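Local coordinates for type 2A phosphatase-associated protein 42 (Saccharomyces cerevisiae, PDB 2V0P) that associates with the catalytic subunits of type 2A-like protein phosphatases, inhibits the phosphatase SIT4 and takes part in negative regulation of TOR signalling, at residues L223-C226 with E227-N231. Residues are numbered along the deposited sequence; the frame is centred on the assembly and turned at random. Where two conformers were deposited one is given.
With ZN (zinc ion), chain D.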
ATOM      1  N   LEU A 223      -5.246  -7.151   4.920  1.00 31.65           N
ATOM      2  CA  LEU A 223      -5.637  -7.245   3.575  1.00 31.21           C
ATOM      3  C   LEU A 223      -4.619  -6.476   2.706  1.00 30.78           C
ATOM      4  O   LEU A 223      -4.158  -7.006   1.777  1.00 31.88           O
ATOM      5  CB  LEU A 223      -7.036  -6.662   3.398  1.00 33.02           C
ATOM      6  CG  LEU A 223      -8.142  -7.599   3.911  1.00 33.38           C
ATOM      7  CD1 LEU A 223      -9.512  -7.018   3.535  1.00 36.37           C
ATOM      8  CD2 LEU A 223      -7.980  -8.962   3.325  1.00 34.09           C
ATOM      9  N   PHE A 224      -4.238  -5.295   3.124  1.00 30.87           N
ATOM     10  CA  PHE A 224      -3.245  -4.497   2.398  1.00 31.18           C
ATOM     11  C   PHE A 224      -1.893  -5.182   2.362  1.00 31.83           C
ATOM     12  O   PHE A 224      -1.289  -5.305   1.288  1.00 33.83           O
ATOM     13  CB  PHE A 224      -3.071  -3.170   3.061  1.00 32.53           C
ATOM     14  CG  PHE A 224      -2.255  -2.235   2.228  1.00 29.29           C
ATOM     15  CD1 PHE A 224      -2.780  -1.729   1.061  1.00 32.16           C
ATOM     16  CD2 PHE A 224      -0.952  -1.926   2.577  1.00 27.05           C
ATOM     17  CE1 PHE A 224      -2.024  -0.831   0.259  1.00 33.21           C
ATOM     18  CE2 PHE A 224      -0.184  -1.050   1.765  1.00 27.28           C
ATOM     19  CZ  PHE A 224      -0.739  -0.506   0.642  1.00 31.64           C
ATOM     20  N   GLU A 225      -1.428  -5.628   3.538  1.00 32.43           N
ATOM     21  CA  GLU A 225      -0.186  -6.351   3.681  1.00 33.16           C
ATOM     22  C   GLU A 225      -0.215  -7.586   2.813  1.00 33.61           C
ATOM     23  O   GLU A 225       0.735  -7.801   2.031  1.00 30.83           O
ATOM     24  CB  GLU A 225       0.090  -6.703   5.133  1.00 35.70           C
ATOM     25  CG  GLU A 225       1.526  -7.127   5.464  1.00 37.67           C
ATOM     26  CD  GLU A 225       1.649  -7.534   6.926  1.00 37.27           C
ATOM     27  OE1 GLU A 225       1.108  -6.812   7.792  1.00 40.02           O
ATOM     28  OE2 GLU A 225       2.278  -8.579   7.224  1.00 44.09           O
ATOM     29  N   CYS A 226      -1.309  -8.354   2.862  1.00 33.22           N
ATOM     30  CA  CYS A 226      -1.424  -9.520   1.988  1.00 35.30           C
ATOM     31  C   CYS A 226      -1.306  -9.222   0.471  1.00 36.78           C
ATOM     32  O   CYS A 226      -0.571  -9.876  -0.273  1.00 37.50           O
ATOM     33  CB  CYS A 226      -2.723 -10.231   2.234  1.00 33.84           C
ATOM     34  SG  CYS A 226      -2.749 -11.816   1.409  1.00 36.14           S
ATOM     35  N   GLU A 227      -2.076  -8.254   0.016  1.00 38.74           N
ATOM     36  CA  GLU A 227      -2.012  -7.850  -1.359  1.00 39.71           C
ATOM     37  C   GLU A 227      -0.595  -7.395  -1.769  1.00 39.62           C
ATOM     38  O   GLU A 227      -0.116  -7.741  -2.853  1.00 40.81           O
ATOM     39  CB  GLU A 227      -3.022  -6.772  -1.612  1.00 41.03           C
ATOM     40  CG  GLU A 227      -4.452  -7.255  -1.573  1.00 46.45           C
ATOM     41  CD  GLU A 227      -5.456  -6.108  -1.693  1.00 51.81           C
ATOM     42  OE1 GLU A 227      -5.276  -5.219  -2.562  1.00 53.91           O
ATOM     43  OE2 GLU A 227      -6.428  -6.103  -0.904  1.00 55.81           O
HETATM   44  N   MSE A 228       0.096  -6.687  -0.890  1.00 38.85           N
HETATM   45  CA  MSE A 228       1.432  -6.195  -1.200  1.00 39.64           C
HETATM   46  C   MSE A 228       2.438  -7.337  -1.338  1.00 38.28           C
HETATM   47  O   MSE A 228       3.137  -7.383  -2.320  1.00 37.90           O
HETATM   48  CB  MSE A 228       1.906  -5.130  -0.197  1.00 39.51           C
HETATM   49  CG  MSE A 228       1.000  -3.953  -0.158  1.00 41.60           C
HETATM   50 SE   MSE A 228       1.251  -2.838  -1.752  1.00 50.34          SE
HETATM   51  CE  MSE A 228      -0.274  -3.329  -2.888  1.00 43.61           C
ATOM     52  N   LEU A 229       2.467  -8.247  -0.360  1.00 37.08           N
ATOM     53  CA  LEU A 229       3.384  -9.414  -0.365  1.00 34.88           C
ATOM     54  C   LEU A 229       3.064 -10.410  -1.435  1.00 33.89           C
ATOM     55  O   LEU A 229       3.987 -11.083  -1.955  1.00 37.39           O
ATOM     56  CB  LEU A 229       3.392 -10.092   1.001  1.00 36.43           C
ATOM     57  CG  LEU A 229       3.885  -9.338   2.235  1.00 32.68           C
ATOM     58  CD1 LEU A 229       3.335 -10.073   3.505  1.00 35.97           C
ATOM     59  CD2 LEU A 229       5.322  -9.309   2.289  1.00 30.22           C
ATOM     60  N   SER A 230       1.811 -10.447  -1.853  1.00 32.81           N
ATOM     61  CA  SER A 230       1.383 -11.312  -2.953  0.50 33.55           C
ATOM     62  C   SER A 230       1.950 -10.871  -4.293  1.00 33.97           C
ATOM     63  O   SER A 230       2.277 -11.703  -5.136  1.00 33.95           O
ATOM     64  CB  SER A 230      -0.128 -11.338  -3.074  0.50 33.24           C
ATOM     65  OG  SER A 230      -0.583 -10.177  -3.728  0.50 35.22           O
ATOM     66  N   ASN A 231       2.035  -9.567  -4.505  1.00 34.99           N
ATOM     67  CA  ASN A 231       2.526  -9.057  -5.816  1.00 35.48           C
ATOM     68  C   ASN A 231       3.947  -9.456  -6.073  1.00 35.45           C
ATOM     69  O   ASN A 231       4.368  -9.648  -7.227  1.00 37.08           O
ATOM     70  CB  ASN A 231       2.407  -7.571  -5.846  1.00 37.05           C
ATOM     71  CG  ASN A 231       0.995  -7.115  -6.106  1.00 40.85           C
ATOM     72  OD1 ASN A 231       0.294  -7.684  -6.956  1.00 45.35           O
ATOM     73  ND2 ASN A 231       0.568  -6.070  -5.393  1.00 42.28           N
TER
HETATM   74 ZN    ZN D1236      -4.969 -12.266   1.675  1.00 34.50          ZN
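Phe224 and Met228, one helical turn apart, illustrate how an i, i+4 pair can form a Met-aromatic contact. Met228, a selenomethionine here, brings CG over one face of the phenyl ring, 3.9 Å from the ring centroid and 19° off its normal, in a CH-pi contact displaced toward the rim. Its SE follows more obliquely, 3.9 Å from Phe224 CZ, because the chain bends at chi2 instead of running straight outward. Phe224 and Met228 also pack against the second subunit, the former on its Leu161, the latter on its Phe224, so the pair forms part of the interface between the two copies. A second i, i+4 pair is looser: Glu225 and Leu229 run side by side, with Glu225 CG 4.0 Å from Leu229 CD1, while the carboxylate OE1 of Glu225 turns back to a hydrogen bond with Gln221 NE2.

Both pairs ride on the last part of helix 199-231, in the tetratricopeptide repeat-like N-terminal domain of Tap42. Regular i to i+4 backbone bonds join the turns; Leu229 N reaches Glu225 O at 3.0 Å with an N-H...O angle of 174°. Glu227 O accepts from Asn231 N, and in one of the two modelled conformers of Ser230 its OG folds back toward the same face of that carbonyl plane, a tentative hydrogen bond of 2.6 Å from Ser230 OG to Glu227 O.

Metal coordination involves Cys226: with SG anti to the backbone N (chi1 -169°), the sulfur binds a zinc ion at 2.3 Å, and the side chain also packs on Leu101 and Leu104 of helix 93-120.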